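Local structure of beta-hydroxyacid dehydrogenase, 3-hydroxyisobutyrate dehydrogenase (Saccharomonospora xinjiangensis XJ-54, 6GRL) at residues A[38-44]-A[165-169]; A[205-210]-A[264-270]; A[246-252]-A[291-297]; A[101-106]-A[123-128]. The protein is an S-selective imine reductase, an oxidoreductase of the beta-hydroxyacid dehydrogenase type that probably uses NADPH to reduce imines. One frame throughout, in Å; residues are numbered along the deposited sequence. Where two conformers were deposited one is given.

In the fold
The four contacts divide between two ends of an elongated chain. Contacts 1 and 4 belong to the N-terminal Rossmann-type domain, where their centres are about 22 Å apart and their nearest atoms about 7 Å; along the sequence, both segments of contact 4 fall between those of contact 1. Contacts 2 and 3 lie in the helical C-terminal domain and share helix 251-267, contact 3 at its start and contact 2 at its end, with centres about 26 Å apart. Between the two groups the centres are about 49 to 57 Å apart, on opposite sides of the chain's centre. In this apo structure, none of the pairs includes the glycines of the probable dinucleotide-binding turn.

Contact 1. Residues A[38-44]-A[165-169]; sequences AFVERGH and ILREL
H44 and E168 share a histidine-carboxylate hydrogen bond with a bifurcated donor, one N-H facing two oxygens. NE2 of H44 lies 2.6 Å from OE1 of E168 and 3.1 Å from OE2, each oxygen receiving it on its syn lone pair. The shorter branch is the more bent (136° against 156° at the hydrogen), with OE1 tilted from the imidazole plane and OE2 in it. CG of E168 is anti to the carbonyl carbon (chi1 -59°) and the chain extended, which brings the carboxylate to H44. O of D21 engages ND1, so both ring nitrogens have partners. A water also donates to OE2 and to the backbone O of R42. In the conformer given, the R42 guanidinium lies over CG of E168, no N-H pointing at OE2. An alanine in place of E168 would probably leave NE2 of H44 without its carboxylate and the water at O of R42 without its second partner. Helix 30-41 ends here in a Schellman motif of the Rossmann-type domain: G43, at positive phi, is the C' residue, and N of H44 returns to O of F39. Deeper in, CD2 of L169 sits over one face of the F39 ring, 4.2 Å from its centroid, a CH-pi contact. OE1 of E168 approaches that ring's edge, CG2 of I165 packs 3.8 Å from CE1 of F39, and CB of A38 rests against CD2 of L169.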
loop_
_atom_site.group_PDB
_atom_site.type_symbol
_atom_site.label_atom_id
_atom_site.label_comp_id
_atom_site.label_asym_id
_atom_site.label_seq_id
_atom_site.Cartn_x
_atom_site.Cartn_y
_atom_site.Cartn_z
ATOM N N ALA A 38 13.541 -6.962 -14.285
ATOM C CA ALA A 38 13.018 -5.840 -15.055
ATOM C C ALA A 38 14.123 -4.861 -15.424
ATOM O O ALA A 38 14.158 -4.349 -16.550
ATOM C CB ALA A 38 11.912 -5.134 -14.270
ATOM N N PHE A 39 15.042 -4.594 -14.494
ATOM C CA PHE A 39 16.147 -3.687 -14.789
ATOM C C PHE A 39 17.112 -4.302 -15.795
ATOM O O PHE A 39 17.600 -3.610 -16.697
ATOM C CB PHE A 39 16.873 -3.309 -13.498
ATOM C CG PHE A 39 16.110 -2.340 -12.636
ATOM C CD1 PHE A 39 15.398 -1.296 -13.204
ATOM C CD2 PHE A 39 16.103 -2.477 -11.257
ATOM C CE1 PHE A 39 14.697 -0.403 -12.414
ATOM C CE2 PHE A 39 15.402 -1.587 -10.460
ATOM C CZ PHE A 39 14.699 -0.550 -11.040
ATOM N N VAL A 40 17.394 -5.602 -15.665
ATOM C CA VAL A 40 18.283 -6.274 -16.610
ATOM C C VAL A 40 17.713 -6.197 -18.021
ATOM O O VAL A 40 18.423 -5.880 -18.983
ATOM C CB VAL A 40 18.524 -7.733 -16.181
ATOM C CG1 VAL A 40 19.192 -8.515 -17.302
ATOM C CG2 VAL A 40 19.365 -7.788 -14.917
ATOM N N GLU A 41 16.414 -6.475 -18.160
ATOM C CA GLU A 41 15.777 -6.476 -19.472
ATOM C C GLU A 41 15.713 -5.087 -20.093
ATOM O O GLU A 41 15.553 -4.976 -21.313
ATOM C CB GLU A 41 14.371 -7.069 -19.367
ATOM C CG GLU A 41 14.348 -8.527 -18.930
ATOM C CD GLU A 41 12.955 -9.015 -18.580
ATOM O OE1 GLU A 41 11.997 -8.221 -18.687
ATOM O OE2 GLU A 41 12.822 -10.192 -18.184
ATOM N N ARG A 42 15.829 -4.032 -19.289
ATOM C CA ARG A 42 15.809 -2.665 -19.792
ATOM C C ARG A 42 17.203 -2.133 -20.109
ATOM O O ARG A 42 17.347 -0.937 -20.386
ATOM C CB ARG A 42 15.114 -1.742 -18.787
ATOM C CG ARG A 42 13.612 -1.961 -18.676
ATOM C CD ARG A 42 12.936 -1.917 -20.038
ATOM N NE ARG A 42 12.649 -0.551 -20.466
ATOM C CZ ARG A 42 11.552 0.123 -20.135
ATOM N NH1 ARG A 42 10.630 -0.441 -19.368
ATOM N NH2 ARG A 42 11.377 1.363 -20.572
ATOM N N GLY A 43 18.224 -2.986 -20.070
ATOM C CA GLY A 43 19.566 -2.591 -20.438
ATOM C C GLY A 43 20.422 -2.033 -19.323
ATOM O O GLY A 43 21.572 -1.654 -19.581
ATOM N N HIS A 44 19.909 -1.965 -18.097
ATOM C CA HIS A 44 20.709 -1.460 -16.991
ATOM C C HIS A 44 21.812 -2.443 -16.629
ATOM O O HIS A 44 21.587 -3.654 -16.553
ATOM C CB HIS A 44 19.837 -1.221 -15.757
ATOM C CG HIS A 44 18.755 -0.210 -15.958
ATOM N ND1 HIS A 44 18.944 1.137 -15.735
ATOM C CD2 HIS A 44 17.464 -0.350 -16.343
ATOM C CE1 HIS A 44 17.820 1.784 -15.983
ATOM N NE2 HIS A 44 16.906 0.905 -16.354
ATOM N N ILE A 165 13.094 5.761 -14.341
ATOM C CA ILE A 165 13.621 4.464 -13.927
ATOM C C ILE A 165 12.583 3.709 -13.105
ATOM O O ILE A 165 12.388 2.501 -13.282
ATOM C CB ILE A 165 14.939 4.641 -13.152
ATOM C CG1 ILE A 165 16.002 5.282 -14.045
ATOM C CG2 ILE A 165 15.432 3.302 -12.618
ATOM C CD1 ILE A 165 17.296 5.593 -13.324
ATOM N N LEU A 166 11.891 4.411 -12.205
ATOM C CA LEU A 166 10.894 3.761 -11.359
ATOM C C LEU A 166 9.722 3.232 -12.178
ATOM O O LEU A 166 9.173 2.169 -11.864
ATOM C CB LEU A 166 10.402 4.735 -10.290
ATOM C CG LEU A 166 11.474 5.333 -9.379
ATOM C CD1 LEU A 166 10.863 6.366 -8.444
ATOM C CD2 LEU A 166 12.186 4.241 -8.591
ATOM N N ARG A 167 9.322 3.954 -13.228
ATOM C CA ARG A 167 8.182 3.513 -14.026
ATOM C C ARG A 167 8.499 2.295 -14.882
ATOM O O ARG A 167 7.583 1.736 -15.493
ATOM C CB ARG A 167 7.668 4.654 -14.911
ATOM C CG ARG A 167 8.611 5.071 -16.022
ATOM C CD ARG A 167 7.888 5.866 -17.101
ATOM N NE ARG A 167 7.722 7.267 -16.724
ATOM C CZ ARG A 167 8.248 8.288 -17.392
ATOM N NH1 ARG A 167 8.980 8.070 -18.476
ATOM N NH2 ARG A 167 8.045 9.531 -16.974
ATOM N N GLU A 168 9.764 1.873 -14.941
ATOM C CA GLU A 168 10.102 0.609 -15.580
ATOM C C GLU A 168 9.583 -0.589 -14.799
ATOM O O GLU A 168 9.537 -1.694 -15.348
ATOM C CB GLU A 168 11.618 0.494 -15.758
ATOM C CG GLU A 168 12.238 1.613 -16.585
ATOM C CD GLU A 168 13.746 1.488 -16.705
ATOM O OE1 GLU A 168 14.325 0.596 -16.051
ATOM O OE2 GLU A 168 14.353 2.282 -17.455
ATOM N N LEU A 169 9.194 -0.396 -13.539
ATOM C CA LEU A 169 8.656 -1.474 -12.722
ATOM C C LEU A 169 7.135 -1.543 -12.751
ATOM O O LEU A 169 6.569 -2.564 -12.347
ATOM C CB LEU A 169 9.130 -1.319 -11.273
ATOM C CG LEU A 169 10.642 -1.198 -11.075
ATOM C CD1 LEU A 169 10.984 -1.025 -9.602
ATOM C CD2 LEU A 169 11.356 -2.411 -11.657
HETATM O O HOH W 1 15.949 1.768 -20.042
#

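Contact 2. Residues A[205-210]-A[264-270]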
loop_
_atom_site.group_PDB
_atom_site.type_symbol
_atom_site.label_atom_id
_atom_site.label_comp_id
_atom_site.label_asym_id
_atom_site.label_seq_id
_atom_site.Cartn_x
_atom_site.Cartn_y
_atom_site.Cartn_z
ATOM N N SER A 205 -22.513 -14.747 6.942
ATOM C CA SER A 205 -23.087 -15.410 8.108
ATOM C C SER A 205 -24.580 -15.128 8.223
ATOM O O SER A 205 -25.359 -16.012 8.600
ATOM C CB SER A 205 -22.362 -14.964 9.379
ATOM O OG SER A 205 -20.994 -15.329 9.346
ATOM N N VAL A 206 -24.998 -13.904 7.896
ATOM C CA VAL A 206 -26.412 -13.553 7.989
ATOM C C VAL A 206 -27.233 -14.369 6.996
ATOM O O VAL A 206 -28.251 -14.970 7.356
ATOM C CB VAL A 206 -26.611 -12.043 7.774
ATOM C CG1 VAL A 206 -28.091 -11.721 7.629
ATOM C CG2 VAL A 206 -26.006 -11.256 8.925
ATOM N N VAL A 207 -26.801 -14.404 5.733
ATOM C CA VAL A 207 -27.601 -15.082 4.716
ATOM C C VAL A 207 -27.544 -16.592 4.893
ATOM O O VAL A 207 -28.491 -17.300 4.530
ATOM C CB VAL A 207 -27.159 -14.663 3.301
ATOM C CG1 VAL A 207 -27.254 -13.161 3.144
ATOM C CG2 VAL A 207 -25.748 -15.149 3.004
ATOM N N HIS A 208 -26.449 -17.116 5.450
ATOM C CA HIS A 208 -26.369 -18.553 5.689
ATOM C C HIS A 208 -27.377 -18.990 6.744
ATOM O O HIS A 208 -28.003 -20.048 6.612
ATOM C CB HIS A 208 -24.952 -18.946 6.102
ATOM C CG HIS A 208 -24.756 -20.423 6.245
ATOM N ND1 HIS A 208 -24.889 -21.078 7.450
ATOM C CD2 HIS A 208 -24.452 -21.373 5.331
ATOM C CE1 HIS A 208 -24.667 -22.368 7.273
ATOM N NE2 HIS A 208 -24.399 -22.574 5.996
ATOM N N ALA A 209 -27.549 -18.185 7.796
ATOM C CA ALA A 209 -28.544 -18.494 8.814
ATOM C C ALA A 209 -29.961 -18.450 8.262
ATOM O O ALA A 209 -30.870 -19.030 8.866
ATOM C CB ALA A 209 -28.411 -17.525 9.990
ATOM N N GLU A 210 -30.169 -17.778 7.131
ATOM C CA GLU A 210 -31.475 -17.695 6.495
ATOM C C GLU A 210 -31.672 -18.740 5.404
ATOM O O GLU A 210 -32.734 -18.760 4.774
ATOM C CB GLU A 210 -31.684 -16.296 5.906
ATOM C CG GLU A 210 -31.931 -15.198 6.933
ATOM C CD GLU A 210 -33.341 -15.224 7.499
ATOM O OE1 GLU A 210 -34.142 -16.087 7.085
ATOM O OE2 GLU A 210 -33.658 -14.359 8.345
ATOM N N HIS A 264 -32.495 -7.873 12.931
ATOM C CA HIS A 264 -32.596 -9.061 12.089
ATOM C C HIS A 264 -31.402 -9.988 12.284
ATOM O O HIS A 264 -31.571 -11.191 12.514
ATOM C CB HIS A 264 -32.734 -8.656 10.620
ATOM C CG HIS A 264 -32.578 -9.799 9.665
ATOM N ND1 HIS A 264 -31.582 -9.844 8.712
ATOM C CD2 HIS A 264 -33.283 -10.947 9.528
ATOM C CE1 HIS A 264 -31.688 -10.965 8.022
ATOM N NE2 HIS A 264 -32.711 -11.653 8.498
ATOM N N ARG A 265 -30.182 -9.450 12.197
ATOM C CA ARG A 265 -29.006 -10.308 12.305
ATOM C C ARG A 265 -28.855 -10.869 13.715
ATOM O O ARG A 265 -28.435 -12.018 13.889
ATOM C CB ARG A 265 -27.747 -9.550 11.878
ATOM C CG ARG A 265 -27.368 -8.367 12.752
ATOM C CD ARG A 265 -26.435 -7.426 12.004
ATOM N NE ARG A 265 -25.094 -7.981 11.836
ATOM C CZ ARG A 265 -24.414 -7.962 10.693
ATOM N NH1 ARG A 265 -23.194 -8.483 10.633
ATOM N NH2 ARG A 265 -24.955 -7.429 9.607
ATOM N N GLU A 266 -29.212 -10.083 14.735
ATOM C CA GLU A 266 -29.109 -10.579 16.103
ATOM C C GLU A 266 -30.161 -11.641 16.397
ATOM O O GLU A 266 -29.928 -12.527 17.227
ATOM C CB GLU A 266 -29.215 -9.419 17.094
ATOM C CG GLU A 266 -27.942 -8.590 17.187
ATOM C CD GLU A 266 -27.988 -7.554 18.293
ATOM O OE1 GLU A 266 -29.088 -7.286 18.821
ATOM O OE2 GLU A 266 -26.917 -7.008 18.634
ATOM N N SER A 267 -31.314 -11.579 15.724
ATOM C CA SER A 267 -32.310 -12.636 15.856
ATOM C C SER A 267 -31.827 -13.951 15.261
ATOM O O SER A 267 -32.386 -15.005 15.579
ATOM C CB SER A 267 -33.623 -12.215 15.194
ATOM O OG SER A 267 -33.511 -12.226 13.781
ATOM N N LEU A 268 -30.809 -13.907 14.404
ATOM C CA LEU A 268 -30.192 -15.098 13.838
ATOM C C LEU A 268 -28.957 -15.538 14.610
ATOM O O LEU A 268 -28.350 -16.552 14.255
ATOM C CB LEU A 268 -29.818 -14.849 12.373
ATOM C CG LEU A 268 -30.956 -14.473 11.422
ATOM C CD1 LEU A 268 -30.394 -13.904 10.130
ATOM C CD2 LEU A 268 -31.841 -15.676 11.137
ATOM N N GLY A 269 -28.572 -14.803 15.650
ATOM C CA GLY A 269 -27.378 -15.121 16.402
ATOM C C GLY A 269 -26.089 -14.625 15.789
ATOM O O GLY A 269 -25.014 -15.077 16.199
ATOM N N VAL A 270 -26.160 -13.713 14.824
ATOM C CA VAL A 270 -24.983 -13.184 14.146
ATOM C C VAL A 270 -24.545 -11.903 14.841
ATOM O O VAL A 270 -25.364 -11.147 15.375
ATOM C CB VAL A 270 -25.281 -12.959 12.647
ATOM C CG1 VAL A 270 -24.083 -12.344 11.931
ATOM C CG2 VAL A 270 -25.675 -14.272 11.987
#
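V206 divides its two methyl groups among four residues of the facing segment. CG1 lies 3.7 Å from CE1 of H264 and also meets CD1 of L268; CG2 touches CG1 of V270 at 3.7 Å and CB of R265. With chi1 at 170°, CG1 is anti to the backbone N and CG2 beside it, which sends the branches to different partners. CG2 also lies about 4.0 Å above the centre of the R265 guanidinium, which E271 holds by a salt bridge. One turn on, CB of A209 packs against CB of L268 at 3.8 Å. The polar link lies beside this apolar core, between exposed side chains: NE2 of H264 donates to OE2 of E210 over 2.9 Å, at 155°. The oxygen is in the imidazole plane but met on its anti side, 27° out of the carboxylate plane. The E210 chain bends at chi2, swinging its carboxylate back to H264 and setting OE2 near CD2 of L268, while CG touches CD1. Behind these contacts, G269 at positive phi ends helix 251-267 in a Schellman motif, and N of V270 and N of L268 both bond to O of R265. This turn carries V270 back toward V206. The contact joins the C-terminal ends of helices 181-209 and 251-267 at the surface, while V207 packs on F217 of helix 214-225.

Contact 3. Residues A[246-252]-A[291-297]; sequences PDLGSLR and GGQGFSS
The backbones run close where L251 meets the loop 291-294, its N giving a weak bond to O of Q293 at 3.0 Å; CA of P246 and CA of G294 are 4.1 Å apart. D247 carries the side-chain grip: OD1 accepts from N of F295 at 2.9 Å (171°), and OD2 from N of S296 at 3.1 Å (165°), both on syn lone pairs. Its CG sits between the backbone N and the carbonyl carbon (chi1 37°), from where the carboxylate faces those amides. OD1 also receives N of L248 at 2.6 Å on its anti lone pair, and a water joins OD2 to OG of S296. An alanine at D247 would probably leave the amides of F295 and S296 without their carboxylate and N of L248 without its acceptor. A CB on G294 would clash with OD1; in the conformer given, the R252 guanidinium lies over CA of G291. CD1 of L251 comes 3.4 Å from OG of S297, which donates to O of G294. S250, the helix N-cap, weakly caps N of V253. The contact fastens the start of helix 251-267 to the glycine-rich loop between helices 273-287 and 299-302 of the reductive aminase-like C-terminal domain.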
loop_
_atom_site.group_PDB
_atom_site.type_symbol
_atom_site.label_atom_id
_atom_site.label_comp_id
_atom_site.label_asym_id
_atom_site.label_seq_id
_atom_site.Cartn_x
_atom_site.Cartn_y
_atom_site.Cartn_z
ATOM N N PRO A 246 -27.713 14.573 2.627
ATOM C CA PRO A 246 -28.248 13.206 2.696
ATOM C C PRO A 246 -27.749 12.328 1.559
ATOM O O PRO A 246 -28.403 12.218 0.517
ATOM C CB PRO A 246 -29.765 13.420 2.620
ATOM C CG PRO A 246 -29.926 14.717 1.900
ATOM C CD PRO A 246 -28.751 15.566 2.298
ATOM N N ASP A 247 -26.589 11.695 1.752
ATOM C CA ASP A 247 -26.012 10.857 0.705
ATOM C C ASP A 247 -26.868 9.620 0.456
ATOM O O ASP A 247 -27.403 9.431 -0.643
ATOM C CB ASP A 247 -24.578 10.466 1.075
ATOM C CG ASP A 247 -24.403 10.217 2.563
ATOM O OD1 ASP A 247 -25.327 9.662 3.190
ATOM O OD2 ASP A 247 -23.334 10.576 3.102
ATOM N N LEU A 248 -27.005 8.761 1.464
ATOM C CA LEU A 248 -27.896 7.603 1.403
ATOM C C LEU A 248 -29.204 7.877 2.130
ATOM O O LEU A 248 -29.701 7.035 2.884
ATOM C CB LEU A 248 -27.209 6.371 1.982
ATOM C CG LEU A 248 -25.846 6.007 1.392
ATOM C CD1 LEU A 248 -25.258 4.820 2.130
ATOM C CD2 LEU A 248 -25.964 5.716 -0.096
ATOM N N GLY A 249 -29.782 9.053 1.908
ATOM C CA GLY A 249 -30.912 9.515 2.681
ATOM C C GLY A 249 -30.475 10.251 3.935
ATOM O O GLY A 249 -29.302 10.270 4.316
ATOM N N SER A 250 -31.450 10.881 4.584
ATOM C CA SER A 250 -31.172 11.584 5.827
ATOM C C SER A 250 -30.744 10.597 6.907
ATOM O O SER A 250 -31.087 9.413 6.868
ATOM C CB SER A 250 -32.400 12.366 6.291
ATOM O OG SER A 250 -33.414 11.493 6.757
ATOM N N LEU A 251 -29.982 11.100 7.881
ATOM C CA LEU A 251 -29.524 10.240 8.967
ATOM C C LEU A 251 -30.689 9.687 9.776
ATOM O O LEU A 251 -30.583 8.596 10.346
ATOM C CB LEU A 251 -28.559 11.005 9.871
ATOM C CG LEU A 251 -27.130 11.081 9.334
ATOM C CD1 LEU A 251 -26.286 11.992 10.198
ATOM C CD2 LEU A 251 -26.513 9.691 9.249
ATOM N N ARG A 252 -31.802 10.423 9.841
ATOM C CA ARG A 252 -32.979 9.913 10.535
ATOM C C ARG A 252 -33.518 8.663 9.852
ATOM O O ARG A 252 -33.906 7.698 10.521
ATOM C CB ARG A 252 -34.056 10.996 10.604
ATOM C CG ARG A 252 -33.850 12.006 11.719
ATOM C CD ARG A 252 -34.923 13.083 11.697
ATOM N NE ARG A 252 -34.406 14.358 11.208
ATOM C CZ ARG A 252 -33.847 15.282 11.981
ATOM N NH1 ARG A 252 -33.733 15.079 13.287
ATOM N NH2 ARG A 252 -33.401 16.413 11.450
ATOM N N GLY A 291 -29.675 15.794 11.941
ATOM C CA GLY A 291 -30.411 14.657 11.419
ATOM C C GLY A 291 -30.667 14.714 9.928
ATOM O O GLY A 291 -30.910 13.670 9.312
ATOM N N GLY A 292 -30.621 15.906 9.334
ATOM C CA GLY A 292 -30.814 16.041 7.903
ATOM C C GLY A 292 -29.587 15.774 7.061
ATOM O O GLY A 292 -29.691 15.741 5.831
ATOM N N GLN A 293 -28.431 15.583 7.688
ATOM C CA GLN A 293 -27.198 15.311 6.962
ATOM C C GLN A 293 -27.128 13.820 6.626
ATOM O O GLN A 293 -28.111 13.084 6.750
ATOM C CB GLN A 293 -25.996 15.793 7.770
ATOM C CG GLN A 293 -25.902 17.310 7.868
ATOM C CD GLN A 293 -24.764 17.776 8.756
ATOM O OE1 GLN A 293 -24.117 16.974 9.427
ATOM N NE2 GLN A 293 -24.516 19.081 8.763
ATOM N N GLY A 294 -25.957 13.355 6.196
ATOM C CA GLY A 294 -25.825 11.983 5.750
ATOM C C GLY A 294 -24.744 11.188 6.453
ATOM O O GLY A 294 -24.262 11.582 7.520
ATOM N N PHE A 295 -24.353 10.063 5.850
ATOM C CA PHE A 295 -23.398 9.164 6.491
ATOM C C PHE A 295 -22.021 9.803 6.620
ATOM O O PHE A 295 -21.332 9.601 7.627
ATOM C CB PHE A 295 -23.302 7.855 5.708
ATOM C CG PHE A 295 -22.436 6.823 6.370
ATOM C CD1 PHE A 295 -22.973 5.941 7.294
ATOM C CD2 PHE A 295 -21.085 6.741 6.077
ATOM C CE1 PHE A 295 -22.179 4.993 7.909
ATOM C CE2 PHE A 295 -20.286 5.799 6.691
ATOM C CZ PHE A 295 -20.833 4.922 7.606
ATOM N N SER A 296 -21.594 10.562 5.608
ATOM C CA SER A 296 -20.255 11.139 5.635
ATOM C C SER A 296 -20.072 12.092 6.810
ATOM O O SER A 296 -18.945 12.290 7.277
ATOM C CB SER A 296 -19.964 11.857 4.317
ATOM O OG SER A 296 -20.863 12.932 4.109
ATOM N N SER A 297 -21.163 12.678 7.309
ATOM C CA SER A 297 -21.068 13.605 8.432
ATOM C C SER A 297 -20.678 12.910 9.730
ATOM O O SER A 297 -20.248 13.583 10.672
ATOM C CB SER A 297 -22.392 14.348 8.617
ATOM O OG SER A 297 -23.395 13.487 9.128
HETATM O O HOH W 2 -21.667 12.428 1.554
HETATM O O HOH W 3 -31.528 16.385 14.102
#

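Contact 4. Residues A[101-106]-A[123-128]; sequences LAGKVL and WARERG
L101 and L106 pack against W123 and A124 within one beta-alpha-beta unit of the Rossmann-type domain, strand 105-108, helix 114-126 and strand 130-137. This apolar side is the tight part. CD1 of L101 comes within 3.6 Å of CH2 of W123, and the two side chains cross at about a right angle. CD1 of L106 lies at the edge of the same indole, near its plane, 4.0 Å from CZ3, and also meets CB of A124. The indole reaches both leucines because chi1 of W123 is -175°, with CG anti to the backbone N. Its other notable neighbour is R127: the guanidinium lies flat on the ring, NE about 3.2 Å above the indole plane, while NH1 donates to O of W123 and weakly pairs with OE1 of E126. L106 is fixed within the sheet by backbone bonds to E130 and L132 of the neighbouring strand.

The outer side is solvent-exposed and relies on main-chain atoms and water rather than on side-chain packing. The type II turn from L101 to K104 faces G128, whose positive phi marks it as the C' residue of the Schellman motif ending helix 114-126. A CB on G128 would be tight against CB of A102. One water links N of L101 to O of R127, and another joins O of K104 to O of G128. The direct bond runs from N of G103 to O of G128, 2.9 Å long and 163° at the hydrogen, with the donor 43° above the carbonyl plane.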
loop_
_atom_site.group_PDB
_atom_site.type_symbol
_atom_site.label_atom_id
_atom_site.label_comp_id
_atom_site.label_asym_id
_atom_site.label_seq_id
_atom_site.Cartn_x
_atom_site.Cartn_y
_atom_site.Cartn_z
ATOM N N LEU A 101 28.163 5.875 1.059
ATOM C CA LEU A 101 26.942 6.009 0.276
ATOM C C LEU A 101 26.710 7.442 -0.180
ATOM O O LEU A 101 25.627 7.755 -0.687
ATOM C CB LEU A 101 25.737 5.509 1.079
ATOM C CG LEU A 101 25.815 4.057 1.557
ATOM C CD1 LEU A 101 24.639 3.730 2.460
ATOM C CD2 LEU A 101 25.871 3.097 0.377
ATOM N N ALA A 102 27.698 8.319 -0.010
ATOM C CA ALA A 102 27.529 9.720 -0.368
ATOM C C ALA A 102 27.280 9.867 -1.863
ATOM O O ALA A 102 27.971 9.259 -2.686
ATOM C CB ALA A 102 28.764 10.522 0.043
ATOM N N GLY A 103 26.284 10.678 -2.211
ATOM C CA GLY A 103 25.927 10.892 -3.596
ATOM C C GLY A 103 25.075 9.807 -4.213
ATOM O O GLY A 103 24.709 9.928 -5.389
ATOM N N LYS A 104 24.747 8.758 -3.469
ATOM C CA LYS A 104 23.915 7.685 -3.988
ATOM C C LYS A 104 22.438 7.986 -3.747
ATOM O O LYS A 104 22.067 8.899 -3.004
ATOM C CB LYS A 104 24.298 6.349 -3.347
ATOM C CG LYS A 104 25.703 5.873 -3.689
ATOM C CD LYS A 104 25.944 4.463 -3.173
ATOM C CE LYS A 104 27.406 4.058 -3.295
ATOM N NZ LYS A 104 27.831 3.845 -4.709
ATOM N N VAL A 105 21.588 7.203 -4.403
ATOM C CA VAL A 105 20.142 7.271 -4.237
ATOM C C VAL A 105 19.683 5.898 -3.777
ATOM O O VAL A 105 19.897 4.902 -4.478
ATOM C CB VAL A 105 19.436 7.684 -5.537
ATOM C CG1 VAL A 105 17.925 7.609 -5.367
ATOM C CG2 VAL A 105 19.870 9.081 -5.963
ATOM N N LEU A 106 19.074 5.839 -2.595
ATOM C CA LEU A 106 18.588 4.589 -2.027
ATOM C C LEU A 106 17.074 4.538 -2.184
ATOM O O LEU A 106 16.365 5.414 -1.677
ATOM C CB LEU A 106 18.977 4.464 -0.554
ATOM C CG LEU A 106 20.438 4.725 -0.180
ATOM C CD1 LEU A 106 20.660 4.448 1.301
ATOM C CD2 LEU A 106 21.384 3.896 -1.035
ATOM N N TRP A 123 18.778 7.956 8.291
ATOM C CA TRP A 123 19.981 7.138 8.177
ATOM C C TRP A 123 20.720 7.420 6.875
ATOM O O TRP A 123 21.950 7.556 6.863
ATOM C CB TRP A 123 19.598 5.659 8.272
ATOM C CG TRP A 123 20.750 4.696 8.291
ATOM C CD1 TRP A 123 21.379 4.193 9.394
ATOM C CD2 TRP A 123 21.391 4.098 7.156
ATOM N NE1 TRP A 123 22.377 3.327 9.016
ATOM C CE2 TRP A 123 22.404 3.251 7.649
ATOM C CE3 TRP A 123 21.209 4.201 5.774
ATOM C CZ2 TRP A 123 23.234 2.512 6.807
ATOM C CZ3 TRP A 123 22.033 3.463 4.941
ATOM C CH2 TRP A 123 23.032 2.631 5.461
ATOM N N ALA A 124 19.983 7.523 5.768
ATOM C CA ALA A 124 20.610 7.811 4.485
ATOM C C ALA A 124 21.159 9.232 4.441
ATOM O O ALA A 124 22.249 9.464 3.906
ATOM C CB ALA A 124 19.607 7.586 3.353
ATOM N N ARG A 125 20.419 10.195 4.999
ATOM C CA ARG A 125 20.859 11.587 4.946
ATOM C C ARG A 125 22.152 11.791 5.727
ATOM O O ARG A 125 23.048 12.516 5.278
ATOM C CB ARG A 125 19.760 12.508 5.478
ATOM C CG ARG A 125 20.155 13.977 5.529
ATOM C CD ARG A 125 19.034 14.844 6.087
ATOM N NE ARG A 125 17.728 14.202 5.976
ATOM C CZ ARG A 125 16.932 13.943 7.008
ATOM N NH1 ARG A 125 17.308 14.273 8.237
ATOM N NH2 ARG A 125 15.759 13.356 6.814
ATOM N N GLU A 126 22.271 11.158 6.899
ATOM C CA GLU A 126 23.509 11.231 7.667
ATOM C C GLU A 126 24.705 10.726 6.875
ATOM O O GLU A 126 25.844 11.097 7.186
ATOM C CB GLU A 126 23.379 10.431 8.964
ATOM C CG GLU A 126 22.309 10.945 9.910
ATOM C CD GLU A 126 21.698 9.842 10.755
ATOM O OE1 GLU A 126 22.249 8.720 10.761
ATOM O OE2 GLU A 126 20.659 10.097 11.403
ATOM N N ARG A 127 24.473 9.892 5.863
ATOM C CA ARG A 127 25.530 9.329 5.038
ATOM C C ARG A 127 25.634 10.006 3.678
ATOM O O ARG A 127 26.424 9.567 2.836
ATOM C CB ARG A 127 25.309 7.823 4.877
ATOM C CG ARG A 127 25.624 7.062 6.154
ATOM C CD ARG A 127 24.862 5.752 6.278
ATOM N NE ARG A 127 25.221 5.079 7.523
ATOM C CZ ARG A 127 24.754 5.419 8.722
ATOM N NH1 ARG A 127 23.888 6.418 8.844
ATOM N NH2 ARG A 127 25.149 4.757 9.801
ATOM N N GLY A 128 24.863 11.065 3.448
ATOM C CA GLY A 128 24.964 11.807 2.208
ATOM C C GLY A 128 24.214 11.209 1.044
ATOM O O GLY A 128 24.497 11.560 -0.106
HETATM O O HOH W 4 28.404 7.788 3.406
HETATM O O HOH W 5 22.790 11.668 -2.883
#